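Local coordinates for conserved hypothetical secreted protein (Helicobacter pylori, PDB 4RNZ) that probably acts as a zinc-dependent peptidoglycan endopeptidase of the M23B family that shapes the bacterial cell, at residues Lys33-Glu38 / Ile60-Asp65; Lys23-Leu28 / Val245-Gly250; Phe302-Tyr305 / Pro310-Pro313; His69-Gly74 / Phe78-Pro83; Val240-Val245 / Gly250-Ile255. One frame throughout, in Å; residues are numbered along the deposited sequence.

Contact 1: Lys33-Glu38 / Ile60-Asp65; sequences KELSAE and IPISQD. With ZN (zinc ion), chain B.
Ile62 lays its CD1 methyl against Leu35, and the two side chains cross at about a right angle. Ile62 CD1 lies 3.9 Å from Leu35 CG and 3.8 Å from Leu35 O, so it covers both the side chain and the carbonyl of Leu35, in helix 30-36. The first torsion of Ile62 (chi1 53°) sets CG1 between its backbone N and carbonyl carbon, and the extended chain then carries CD1 to the helix. Phe81 of strand 76-83 packs on both residues. Beside this apolar patch the backbones are joined by a water, which donates to Glu38 O at 3.0 Å and to Pro61 O at 2.9 Å. The carboxylate of Glu38 turns elsewhere, to Tyr249 OH and Arg261. Glu34, next to Leu35 in the helix, binds zinc through OE2 at 2.0 Å, while its OE1 is held by His266. His219, Asp223 and His301 complete the metal site. The three belong to the peptidase part of the chain, where a His-Asp-His set is typical of M23 enzymes. The fourth ligand comes from the N-terminal part, an arrangement consistent with a latent, self-blocked zinc site, as in LytM.

Contact 2: Lys23-Leu28 / Val245-Gly250; sequences KLYYNL and VKAGYG
Tyr25 points its hydroxyl end at the turn formed by Ala247 and Gly248. The close part of the contact is this one oxygen. Tyr25 OH lies 3.1 Å from Gly248 N, near the plane of the ring, but the angle is too poor for a hydrogen bond. Tyr25 OH also sits 3.4 Å from Ala247 C. The methyl of Ala247 meets the same end of the ring obliquely, with Ala247 CB 3.6 Å from Tyr25 OH and 4.1 Å from Tyr25 CZ. The ring swings off CB opposite the backbone N (chi1 174°) and so reaches from the short helix 23-26 to the turn. The Tyr25 side chain also packs on Leu11, Leu12 and Leu15 of helix 11-17, and Lys33 makes a cation-pi contact with its ring. Tyr25 is thus buried. The turn is the loose side, for Ala247 and Gly248 remain partly exposed. The turn is closed by its own bonds: Lys246 N gives to Gly250 O at 2.8 Å, and Tyr249 N gives to Lys246 O at 2.7 Å. Tyr249 and Gly250 both face Lys246 in a classic beta bulge. Tyr249 leaves the turn on the far side, toward Glu38 and His301. The chemistry implies that this contact is a light touch, van der Waals in kind, with no strong polar bond between the two segments.

Contact 3: Phe302-Tyr305 / Pro310-Pro313; sequences FGVY and PINP
Pro313 pushes its CB and CG into a hollow between Phe302 and Val304. Pro313 CB is the bump, 3.7 Å from Phe302 CE2 and equally 3.7 Å from Val304 CG2. Pro313 CG also comes 3.6 Å from Phe302 O. The proline ring and the two side chains run antiparallel past one another. Val304 is shared: CG2 takes the proline, and Val304 CG1 meets Ile311 CG2 at 3.7 Å. The branches of Ile311 divide the work, for CG1 is anti to the backbone N (chi1 -170°) and leads away, and CG2 does the touching. On the other side of the strand pair, Tyr305 lies obliquely against the ring of Pro310, with Tyr305 CE2 3.8 Å from Pro310 CB. Arg261 makes a cation-pi contact with the same tyrosine, and the Phe302 ring meets Tyr264. The backbones share one direct bond, Ile311 N to Val304 O at 2.9 Å and 160°. Next to it a water accepts from Val304 N at 2.8 Å and also bonds to Ile311 O. The strands spread apart here, and the water spans the wider gap. All six touching residues are buried. With one direct bond, one water bridge and several buried apolar contacts, the chemistry implies that this short hairpin arm is held largely by apolar fit, with water completing the backbone pairing.

Contact 4: His69-Gly74 / Phe78-Pro83; sequences HIYKKG and FLDFIP
Tyr71 and Asp80 join the two strands through their side chains, beside a regular ladder of backbone bonds. The backbone bonds come in two pairs. His69 and Asp80 exchange bonds in both directions, with His69 N to Asp80 O at 2.7 Å. Tyr71 and Phe78 do the same, with Phe78 N to Tyr71 O at 2.8 Å. The side-chain hydrogen bond runs from Tyr71 OH to Asp80 OD2, 2.7 Å long. It arrives on the syn side but 33° out of the carboxylate plane, and the ring and carboxylate planes lie 54° apart. Tyr71 gets there because CG stands between the backbone N and the carbonyl carbon (chi1 54°), which swings the ring over the neighbouring strand. Aromatic contacts follow. Phe78 CB sits over one face of the Tyr71 ring, 3.9 Å from its centroid, as a CH-pi contact. The two rings are near parallel but barely overlap. The bent chain of Lys73 brings NZ over a face of Phe78, 4.3 Å from the ring centroid, a cation-pi contact. Apolar packing is divided between the faces: Ile82 CD1 meets His69 CB at 3.7 Å, and on the face of Ile70 and Leu79, Ile70 CG1 meets Leu79 CD1 at 3.9 Å, next to Leu11. His69 NE2 bonds to Gln57. The chemistry implies a hairpin with an apolar inner face and a largely polar-aromatic outer one.

Contact 5: Val240-Val245 / Gly250-Ile255; sequences VGFMGV and GKVVEI
Strands 240-243 and 252-255 run antiparallel, their directions 164° apart, with Gly241 N to Glu254 O at 2.8 Å and Val252 N to Gly244 O at 2.8 Å among the backbone bonds. Glu254 N also gives to Phe242 O, and Gly244 N to Val252 O. Gly241 and Phe242 thus both bond to Glu254. Each chain turns a corner, at Gly244 and at Lys251. On one face Phe242 turns a ring edge to Val252, with Phe242 CE1 3.7 Å from Val252 CG1 and the two side chains at about a right angle. Val252 CG1 stands between its backbone N and carbonyl carbon (chi1 53°), which also brings Val252 CG1 to 3.5 Å from Gly244 O. The Phe242 ring lies close to Gly244. Beside Phe242, the carboxylate of Glu254 is tied by salt bridges to Lys246 and Arg261, and Lys246 also makes a cation-pi contact with Phe242. On the opposite face the packing is mostly apolar. Met243 and Val253 run side by side, with Met243 CG 4.2 Å from Val253 CG2. Val240 CG2 meets Ile255 CG1 at 4.2 Å. On this face too, Val245 CG2 rests 4.1 Å from Lys251 CG. Phe270 touches Met243 and Val253, and Val280 touches Val240 and Ile255. The result is an antiparallel strand pair in the curled sheet of the M23 peptidase fold, the sheet whose strand 299-306 carries the zinc ligand His301.

In the fold
Contacts 1 and 4 lie in the N-terminal part, about 14 Å apart between centres, and both reach its five-stranded sheet; Phe81 joins them. Contacts 3 and 5 belong to the curled sheet of the peptidase part, their centres about 15 Å apart. Along the chain contacts 1 and 4 come before contact 5, and contact 3 is last. Contact 2 links the two parts, and contacts 1 and 4 lie within the loop it closes. It shares Val245 and Gly250 with contact 5; their centres are about 16 Å apart and their segments alternate along the chain. Tyr249 and Tyr305 both come to Glu38, so contacts 2 and 3 converge on contact 1. The N-terminal part meets the peptidase part beside the zinc, where it supplies Glu34 as a ligand.

Contact 1: Lys33-Glu38 / Ile60-Asp65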
# COMPACT_ATOMS: atom_id res chain seq x y z
N LYS A 33 -18.33 8.82 0.84
CA LYS A 33 -17.93 8.92 2.24
C LYS A 33 -16.88 7.88 2.62
O LYS A 33 -15.90 8.20 3.28
CB LYS A 33 -19.13 8.80 3.15
CG LYS A 33 -20.00 10.04 3.11
CD LYS A 33 -21.19 9.92 4.05
CE LYS A 33 -21.75 11.28 4.41
NZ LYS A 33 -23.22 11.30 4.18
N GLU A 34 -17.07 6.63 2.20
CA GLU A 34 -16.08 5.58 2.47
C GLU A 34 -14.72 6.00 1.89
O GLU A 34 -13.68 5.89 2.52
CB GLU A 34 -16.50 4.24 1.87
CG GLU A 34 -17.55 3.47 2.66
CD GLU A 34 -17.60 1.98 2.30
OE1 GLU A 34 -18.10 1.19 3.12
OE2 GLU A 34 -17.15 1.58 1.20
N LEU A 35 -14.76 6.51 0.67
CA LEU A 35 -13.56 6.96 -0.04
C LEU A 35 -12.83 8.04 0.79
O LEU A 35 -11.60 7.97 1.02
CB LEU A 35 -13.98 7.46 -1.42
CG LEU A 35 -13.30 7.08 -2.72
CD1 LEU A 35 -12.93 5.61 -2.81
CD2 LEU A 35 -14.21 7.50 -3.88
N SER A 36 -13.61 8.99 1.30
CA SER A 36 -13.09 10.09 2.09
C SER A 36 -12.51 9.69 3.43
O SER A 36 -11.76 10.45 4.01
CB SER A 36 -14.18 11.13 2.33
OG SER A 36 -15.09 10.71 3.35
N ALA A 37 -12.86 8.51 3.94
CA ALA A 37 -12.33 8.06 5.23
C ALA A 37 -10.88 7.59 5.15
O ALA A 37 -10.29 7.29 6.18
CB ALA A 37 -13.21 6.93 5.79
N GLU A 38 -10.30 7.50 3.96
CA GLU A 38 -8.94 6.97 3.83
C GLU A 38 -7.83 8.01 3.68
O GLU A 38 -6.77 7.71 3.13
CB GLU A 38 -8.86 5.94 2.69
CG GLU A 38 -9.32 4.54 3.10
CD GLU A 38 -8.55 3.94 4.30
OE1 GLU A 38 -9.16 3.21 5.11
OE2 GLU A 38 -7.33 4.17 4.44
N ILE A 60 -5.90 16.61 -1.66
CA ILE A 60 -5.68 15.73 -0.52
C ILE A 60 -5.70 14.27 -1.01
O ILE A 60 -6.74 13.77 -1.43
CB ILE A 60 -6.76 15.92 0.56
CG1 ILE A 60 -6.79 17.38 1.05
CG2 ILE A 60 -6.51 14.98 1.74
CD1 ILE A 60 -8.08 17.73 1.81
N PRO A 61 -4.55 13.60 -0.99
CA PRO A 61 -4.51 12.26 -1.57
C PRO A 61 -5.27 11.27 -0.70
O PRO A 61 -5.18 11.36 0.51
CB PRO A 61 -3.02 11.90 -1.54
CG PRO A 61 -2.30 13.17 -1.28
CD PRO A 61 -3.23 14.03 -0.51
N ILE A 62 -6.03 10.38 -1.33
CA ILE A 62 -6.66 9.27 -0.63
C ILE A 62 -6.07 7.91 -1.03
O ILE A 62 -6.37 6.92 -0.39
CB ILE A 62 -8.19 9.25 -0.74
CG1 ILE A 62 -8.68 9.32 -2.17
CG2 ILE A 62 -8.81 10.41 0.04
CD1 ILE A 62 -10.19 9.33 -2.25
N SER A 63 -5.28 7.86 -2.10
CA SER A 63 -4.53 6.66 -2.46
C SER A 63 -3.31 7.14 -3.23
O SER A 63 -3.05 8.34 -3.28
CB SER A 63 -5.37 5.71 -3.32
OG SER A 63 -5.59 6.22 -4.63
N GLN A 64 -2.58 6.22 -3.85
CA GLN A 64 -1.43 6.60 -4.66
C GLN A 64 -1.84 7.22 -5.99
O GLN A 64 -1.04 7.88 -6.65
CB GLN A 64 -0.50 5.41 -4.91
CG GLN A 64 -1.07 4.38 -5.89
CD GLN A 64 -1.92 3.32 -5.21
OE1 GLN A 64 -2.57 3.56 -4.18
NE2 GLN A 64 -1.92 2.13 -5.79
N ASP A 65 -3.08 7.02 -6.42
CA ASP A 65 -3.50 7.65 -7.66
C ASP A 65 -4.84 8.36 -7.65
O ASP A 65 -5.30 8.77 -8.70
CB ASP A 65 -3.40 6.68 -8.82
CG ASP A 65 -4.23 5.47 -8.60
OD1 ASP A 65 -5.35 5.63 -8.11
OD2 ASP A 65 -3.74 4.37 -8.93
ZN ZN B . -16.83 -0.37 0.90
O HOH W 1 -4.27 9.14 2.20

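Contact 2: Lys23-Leu28 / Val245-Gly250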
# COMPACT_ATOMS: atom_id res chain seq x y z
N LYS A 23 -21.98 20.39 4.71
CA LYS A 23 -22.82 19.63 3.78
C LYS A 23 -22.04 19.12 2.60
O LYS A 23 -22.47 18.19 1.92
CB LYS A 23 -23.98 20.48 3.26
CG LYS A 23 -23.57 21.59 2.32
CD LYS A 23 -24.75 22.50 2.01
CE LYS A 23 -24.27 23.89 1.59
NZ LYS A 23 -25.43 24.79 1.39
N LEU A 24 -20.93 19.78 2.30
CA LEU A 24 -20.02 19.29 1.27
C LEU A 24 -19.63 17.83 1.55
O LEU A 24 -19.53 17.02 0.64
CB LEU A 24 -18.80 20.21 1.16
CG LEU A 24 -17.94 20.05 -0.09
CD1 LEU A 24 -18.76 20.23 -1.36
CD2 LEU A 24 -16.78 21.05 -0.06
N TYR A 25 -19.42 17.49 2.81
CA TYR A 25 -19.27 16.09 3.22
C TYR A 25 -20.61 15.33 3.36
O TYR A 25 -20.78 14.25 2.80
CB TYR A 25 -18.48 15.97 4.53
CG TYR A 25 -18.44 14.56 5.05
CD1 TYR A 25 -17.58 13.62 4.50
CD2 TYR A 25 -19.30 14.15 6.07
CE1 TYR A 25 -17.56 12.32 4.95
CE2 TYR A 25 -19.29 12.84 6.52
CZ TYR A 25 -18.41 11.93 5.96
OH TYR A 25 -18.39 10.65 6.43
N TYR A 26 -21.55 15.88 4.12
CA TYR A 26 -22.78 15.15 4.45
C TYR A 26 -23.55 14.74 3.22
O TYR A 26 -24.12 13.65 3.18
CB TYR A 26 -23.66 15.95 5.41
CG TYR A 26 -23.05 16.14 6.78
CD1 TYR A 26 -22.71 15.05 7.56
CD2 TYR A 26 -22.82 17.41 7.30
CE1 TYR A 26 -22.15 15.22 8.82
CE2 TYR A 26 -22.27 17.58 8.56
CZ TYR A 26 -21.93 16.49 9.31
OH TYR A 26 -21.38 16.64 10.57
N ASN A 27 -23.55 15.60 2.19
CA ASN A 27 -24.19 15.28 0.91
C ASN A 27 -23.53 14.20 0.09
O ASN A 27 -24.11 13.75 -0.88
CB ASN A 27 -24.31 16.53 0.02
CG ASN A 27 -25.43 17.44 0.44
OD1 ASN A 27 -25.34 18.67 0.28
ND2 ASN A 27 -26.49 16.87 0.99
N LEU A 28 -22.32 13.78 0.43
CA LEU A 28 -21.67 12.73 -0.35
C LEU A 28 -22.45 11.44 -0.25
O LEU A 28 -23.03 11.14 0.80
CB LEU A 28 -20.25 12.49 0.16
CG LEU A 28 -19.29 13.66 -0.05
CD1 LEU A 28 -17.93 13.44 0.64
CD2 LEU A 28 -19.10 13.95 -1.53
N VAL A 245 -14.08 5.23 15.86
CA VAL A 245 -15.01 5.70 14.85
C VAL A 245 -14.24 6.56 13.85
O VAL A 245 -13.43 7.39 14.25
CB VAL A 245 -16.14 6.53 15.48
CG1 VAL A 245 -17.10 7.03 14.41
CG2 VAL A 245 -16.89 5.71 16.52
N LYS A 246 -14.51 6.36 12.56
CA LYS A 246 -14.00 7.24 11.50
C LYS A 246 -15.14 7.64 10.61
O LYS A 246 -15.87 6.78 10.08
CB LYS A 246 -12.89 6.55 10.68
CG LYS A 246 -11.57 6.49 11.42
CD LYS A 246 -10.39 6.11 10.54
CE LYS A 246 -9.09 6.29 11.32
NZ LYS A 246 -7.89 5.70 10.67
N ALA A 247 -15.34 8.95 10.43
CA ALA A 247 -16.43 9.41 9.61
C ALA A 247 -16.35 8.69 8.28
O ALA A 247 -15.29 8.66 7.67
CB ALA A 247 -16.33 10.91 9.39
N GLY A 248 -17.46 8.09 7.84
CA GLY A 248 -17.52 7.40 6.56
C GLY A 248 -17.35 5.89 6.73
O GLY A 248 -17.85 5.11 5.93
N TYR A 249 -16.66 5.48 7.79
CA TYR A 249 -16.52 4.06 8.12
C TYR A 249 -17.36 3.65 9.32
O TYR A 249 -17.55 2.45 9.55
CB TYR A 249 -15.07 3.76 8.46
CG TYR A 249 -14.13 3.49 7.32
CD1 TYR A 249 -14.57 3.00 6.10
CD2 TYR A 249 -12.76 3.66 7.51
CE1 TYR A 249 -13.68 2.72 5.08
CE2 TYR A 249 -11.87 3.39 6.50
CZ TYR A 249 -12.33 2.91 5.28
OH TYR A 249 -11.46 2.63 4.26
N GLY A 250 -17.83 4.61 10.11
CA GLY A 250 -18.43 4.30 11.39
C GLY A 250 -17.40 3.67 12.32
O GLY A 250 -16.25 4.12 12.36

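Contact 3: Phe302-Tyr305 / Pro310-Pro313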
# COMPACT_ATOMS: atom_id res chain seq x y z
N PHE A 302 -14.47 -4.40 4.02
CA PHE A 302 -13.21 -5.09 4.30
C PHE A 302 -12.14 -4.57 3.36
O PHE A 302 -12.25 -4.74 2.15
CB PHE A 302 -13.36 -6.62 4.15
CG PHE A 302 -12.08 -7.42 4.39
CD1 PHE A 302 -11.25 -7.19 5.48
CD2 PHE A 302 -11.71 -8.42 3.50
CE1 PHE A 302 -10.10 -7.93 5.69
CE2 PHE A 302 -10.57 -9.17 3.70
CZ PHE A 302 -9.75 -8.91 4.79
N GLY A 303 -11.15 -3.90 3.92
CA GLY A 303 -10.07 -3.30 3.14
C GLY A 303 -8.70 -3.88 3.44
O GLY A 303 -8.40 -4.23 4.59
N VAL A 304 -7.88 -4.00 2.41
CA VAL A 304 -6.52 -4.45 2.56
C VAL A 304 -5.59 -3.48 1.84
O VAL A 304 -5.86 -3.10 0.71
CB VAL A 304 -6.31 -5.88 2.04
CG1 VAL A 304 -4.85 -6.31 2.21
CG2 VAL A 304 -7.23 -6.85 2.80
N TYR A 305 -4.52 -3.10 2.55
CA TYR A 305 -3.48 -2.17 2.06
C TYR A 305 -2.12 -2.85 2.14
O TYR A 305 -1.73 -3.28 3.22
CB TYR A 305 -3.44 -0.94 2.94
CG TYR A 305 -4.70 -0.15 2.82
CD1 TYR A 305 -5.83 -0.47 3.56
CD2 TYR A 305 -4.80 0.91 1.91
CE1 TYR A 305 -7.02 0.21 3.39
CE2 TYR A 305 -5.98 1.62 1.75
CZ TYR A 305 -7.08 1.24 2.49
OH TYR A 305 -8.26 1.91 2.36
N PRO A 310 -4.01 0.42 -1.47
CA PRO A 310 -5.13 -0.52 -1.45
C PRO A 310 -4.94 -1.60 -2.49
O PRO A 310 -4.45 -1.34 -3.59
CB PRO A 310 -6.36 0.36 -1.80
CG PRO A 310 -5.84 1.69 -2.24
CD PRO A 310 -4.39 1.78 -1.88
N ILE A 311 -5.31 -2.83 -2.13
CA ILE A 311 -5.16 -3.98 -2.98
C ILE A 311 -6.44 -4.83 -2.81
O ILE A 311 -7.07 -4.81 -1.75
CB ILE A 311 -3.85 -4.74 -2.62
CG1 ILE A 311 -3.55 -5.83 -3.65
CG2 ILE A 311 -3.92 -5.31 -1.21
CD1 ILE A 311 -2.13 -6.40 -3.59
N ASN A 312 -6.85 -5.50 -3.89
CA ASN A 312 -8.05 -6.32 -3.86
C ASN A 312 -7.92 -7.45 -2.83
O ASN A 312 -7.06 -8.33 -2.98
CB ASN A 312 -8.36 -6.91 -5.24
CG ASN A 312 -9.66 -7.69 -5.25
OD1 ASN A 312 -10.40 -7.75 -4.27
ND2 ASN A 312 -9.94 -8.32 -6.37
N PRO A 313 -8.76 -7.43 -1.77
CA PRO A 313 -8.61 -8.44 -0.71
C PRO A 313 -8.83 -9.86 -1.25
O PRO A 313 -8.19 -10.80 -0.79
CB PRO A 313 -9.71 -8.05 0.28
CG PRO A 313 -9.91 -6.60 0.06
CD PRO A 313 -9.79 -6.45 -1.44
O HOH W 2 -8.90 -3.39 -0.18

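Contact 4: His69-Gly74 / Phe78-Pro83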
# COMPACT_ATOMS: atom_id res chain seq x y z
N HIS A 69 -10.22 16.75 -4.53
CA HIS A 69 -10.06 18.14 -4.93
C HIS A 69 -11.22 18.98 -4.41
O HIS A 69 -12.37 18.79 -4.83
CB HIS A 69 -10.01 18.23 -6.46
CG HIS A 69 -9.77 19.61 -6.99
ND1 HIS A 69 -10.19 20.00 -8.26
CD2 HIS A 69 -9.17 20.69 -6.44
CE1 HIS A 69 -9.87 21.27 -8.44
NE2 HIS A 69 -9.23 21.70 -7.37
N ILE A 70 -10.93 19.89 -3.49
CA ILE A 70 -11.90 20.85 -2.98
C ILE A 70 -11.59 22.19 -3.59
O ILE A 70 -10.43 22.63 -3.59
CB ILE A 70 -11.83 21.01 -1.45
CG1 ILE A 70 -12.34 19.73 -0.77
CG2 ILE A 70 -12.62 22.22 -0.98
CD1 ILE A 70 -11.87 19.57 0.65
N TYR A 71 -12.61 22.83 -4.15
CA TYR A 71 -12.38 24.15 -4.76
C TYR A 71 -13.62 25.01 -4.63
O TYR A 71 -14.75 24.50 -4.65
CB TYR A 71 -11.95 24.06 -6.22
CG TYR A 71 -12.90 23.26 -7.07
CD1 TYR A 71 -12.82 21.87 -7.08
CD2 TYR A 71 -13.89 23.87 -7.84
CE1 TYR A 71 -13.69 21.12 -7.85
CE2 TYR A 71 -14.75 23.12 -8.61
CZ TYR A 71 -14.64 21.75 -8.60
OH TYR A 71 -15.49 20.96 -9.33
N LYS A 72 -13.37 26.30 -4.46
CA LYS A 72 -14.44 27.30 -4.41
C LYS A 72 -14.69 27.80 -5.82
O LYS A 72 -13.76 28.23 -6.48
CB LYS A 72 -14.02 28.46 -3.51
CG LYS A 72 -15.16 29.42 -3.25
CD LYS A 72 -14.82 30.47 -2.22
CE LYS A 72 -16.04 31.34 -1.97
NZ LYS A 72 -15.86 32.15 -0.74
N LYS A 73 -15.93 27.69 -6.31
CA LYS A 73 -16.31 28.28 -7.59
C LYS A 73 -17.52 29.20 -7.39
O LYS A 73 -18.57 28.76 -6.91
CB LYS A 73 -16.57 27.21 -8.66
CG LYS A 73 -17.28 27.71 -9.91
CD LYS A 73 -16.85 26.99 -11.19
CE LYS A 73 -17.00 25.48 -11.12
NZ LYS A 73 -18.41 25.03 -10.94
N GLY A 74 -17.34 30.47 -7.75
CA GLY A 74 -18.31 31.50 -7.44
C GLY A 74 -18.49 31.53 -5.94
O GLY A 74 -17.54 31.69 -5.20
N PHE A 78 -16.96 22.94 -3.92
CA PHE A 78 -17.24 21.69 -4.60
C PHE A 78 -16.21 20.65 -4.18
O PHE A 78 -15.14 21.01 -3.76
CB PHE A 78 -17.16 21.93 -6.09
CG PHE A 78 -18.28 22.80 -6.60
CD1 PHE A 78 -18.18 24.18 -6.58
CD2 PHE A 78 -19.45 22.22 -7.04
CE1 PHE A 78 -19.23 24.96 -7.03
CE2 PHE A 78 -20.52 23.01 -7.48
CZ PHE A 78 -20.39 24.37 -7.48
N LEU A 79 -16.52 19.37 -4.32
CA LEU A 79 -15.58 18.33 -3.97
C LEU A 79 -15.61 17.27 -5.03
O LEU A 79 -16.66 16.69 -5.29
CB LEU A 79 -15.95 17.77 -2.60
CG LEU A 79 -14.91 16.90 -1.91
CD1 LEU A 79 -15.09 17.00 -0.41
CD2 LEU A 79 -14.99 15.47 -2.44
N ASP A 80 -14.46 17.06 -5.67
CA ASP A 80 -14.33 16.01 -6.67
C ASP A 80 -13.28 15.03 -6.19
O ASP A 80 -12.38 15.39 -5.44
CB ASP A 80 -13.87 16.56 -8.04
CG ASP A 80 -14.88 17.50 -8.67
OD1 ASP A 80 -16.08 17.29 -8.49
OD2 ASP A 80 -14.45 18.45 -9.36
N PHE A 81 -13.39 13.80 -6.68
CA PHE A 81 -12.35 12.79 -6.50
C PHE A 81 -11.68 12.70 -7.85
O PHE A 81 -12.33 12.37 -8.83
CB PHE A 81 -12.98 11.48 -6.09
CG PHE A 81 -13.55 11.52 -4.70
CD1 PHE A 81 -12.75 11.22 -3.60
CD2 PHE A 81 -14.87 11.86 -4.49
CE1 PHE A 81 -13.26 11.28 -2.30
CE2 PHE A 81 -15.39 11.91 -3.20
CZ PHE A 81 -14.59 11.62 -2.11
N ILE A 82 -10.39 13.02 -7.91
CA ILE A 82 -9.70 13.11 -9.19
C ILE A 82 -8.39 12.34 -9.21
O ILE A 82 -7.83 12.07 -8.15
CB ILE A 82 -9.44 14.59 -9.57
CG1 ILE A 82 -8.48 15.24 -8.59
CG2 ILE A 82 -10.75 15.36 -9.62
CD1 ILE A 82 -7.98 16.61 -9.04
N PRO A 83 -7.86 12.02 -10.41
CA PRO A 83 -6.54 11.39 -10.51
C PRO A 83 -5.41 12.27 -9.98
O PRO A 83 -5.52 13.50 -9.98
CB PRO A 83 -6.35 11.18 -12.02
CG PRO A 83 -7.72 11.20 -12.59
CD PRO A 83 -8.52 12.13 -11.73

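Contact 5: Val240-Val245 / Gly250-Ile255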
# COMPACT_ATOMS: atom_id res chain seq x y z
N VAL A 240 -3.72 -4.77 16.47
CA VAL A 240 -4.67 -3.69 16.28
C VAL A 240 -3.94 -2.36 16.31
O VAL A 240 -3.22 -2.08 17.25
CB VAL A 240 -5.74 -3.68 17.38
CG1 VAL A 240 -6.70 -2.50 17.21
CG2 VAL A 240 -6.52 -4.97 17.34
N GLY A 241 -4.13 -1.55 15.28
CA GLY A 241 -3.52 -0.21 15.21
C GLY A 241 -4.51 0.84 15.62
O GLY A 241 -4.26 1.61 16.52
N PHE A 242 -5.65 0.86 14.96
CA PHE A 242 -6.70 1.79 15.30
C PHE A 242 -7.96 1.01 15.56
O PHE A 242 -8.21 -0.04 14.98
CB PHE A 242 -6.92 2.79 14.16
CG PHE A 242 -8.09 3.71 14.38
CD1 PHE A 242 -9.38 3.33 13.99
CD2 PHE A 242 -7.92 4.96 14.97
CE1 PHE A 242 -10.47 4.17 14.19
CE2 PHE A 242 -9.00 5.80 15.18
CZ PHE A 242 -10.28 5.40 14.80
N MET A 243 -8.77 1.56 16.44
CA MET A 243 -10.01 0.97 16.79
C MET A 243 -10.89 2.10 17.33
O MET A 243 -10.59 2.69 18.37
CB MET A 243 -9.72 -0.05 17.86
CG MET A 243 -10.94 -0.72 18.39
SD MET A 243 -10.39 -1.90 19.61
CE MET A 243 -11.96 -2.11 20.41
N GLY A 244 -11.95 2.45 16.61
CA GLY A 244 -12.82 3.53 17.04
C GLY A 244 -13.69 3.95 15.89
O GLY A 244 -13.99 3.14 15.02
N VAL A 245 -14.08 5.23 15.86
CA VAL A 245 -15.01 5.70 14.85
C VAL A 245 -14.24 6.56 13.85
O VAL A 245 -13.43 7.39 14.25
CB VAL A 245 -16.14 6.53 15.48
CG1 VAL A 245 -17.10 7.03 14.41
CG2 VAL A 245 -16.89 5.71 16.52
N GLY A 250 -17.83 4.61 10.11
CA GLY A 250 -18.43 4.30 11.39
C GLY A 250 -17.40 3.67 12.32
O GLY A 250 -16.25 4.12 12.36
N LYS A 251 -17.80 2.62 13.04
CA LYS A 251 -16.85 1.88 13.88
C LYS A 251 -15.96 0.99 13.02
O LYS A 251 -16.45 0.26 12.16
CB LYS A 251 -17.55 1.02 14.94
CG LYS A 251 -18.16 1.83 16.07
CD LYS A 251 -18.83 0.98 17.12
CE LYS A 251 -19.89 1.77 17.86
NZ LYS A 251 -20.50 0.91 18.90
N VAL A 252 -14.67 1.05 13.29
CA VAL A 252 -13.70 0.36 12.47
C VAL A 252 -12.52 -0.15 13.31
O VAL A 252 -12.10 0.46 14.31
CB VAL A 252 -13.26 1.28 11.30
CG1 VAL A 252 -12.78 2.63 11.82
CG2 VAL A 252 -12.16 0.63 10.48
N VAL A 253 -12.00 -1.30 12.92
CA VAL A 253 -10.79 -1.86 13.49
C VAL A 253 -9.80 -1.99 12.35
O VAL A 253 -10.17 -2.40 11.24
CB VAL A 253 -11.04 -3.29 14.04
CG1 VAL A 253 -9.73 -3.98 14.43
CG2 VAL A 253 -12.00 -3.24 15.22
N GLU A 254 -8.55 -1.66 12.65
CA GLU A 254 -7.45 -1.77 11.71
C GLU A 254 -6.42 -2.64 12.37
O GLU A 254 -6.11 -2.46 13.54
CB GLU A 254 -6.87 -0.38 11.37
CG GLU A 254 -7.95 0.58 10.85
CD GLU A 254 -7.37 1.86 10.25
OE1 GLU A 254 -6.14 2.03 10.30
OE2 GLU A 254 -8.16 2.68 9.72
N ILE A 255 -5.95 -3.62 11.62
CA ILE A 255 -4.97 -4.59 12.08
C ILE A 255 -3.79 -4.58 11.12
O ILE A 255 -3.98 -4.51 9.90
CB ILE A 255 -5.61 -5.99 12.14
CG1 ILE A 255 -6.58 -6.07 13.31
CG2 ILE A 255 -4.54 -7.08 12.25
CD1 ILE A 255 -7.69 -7.11 13.15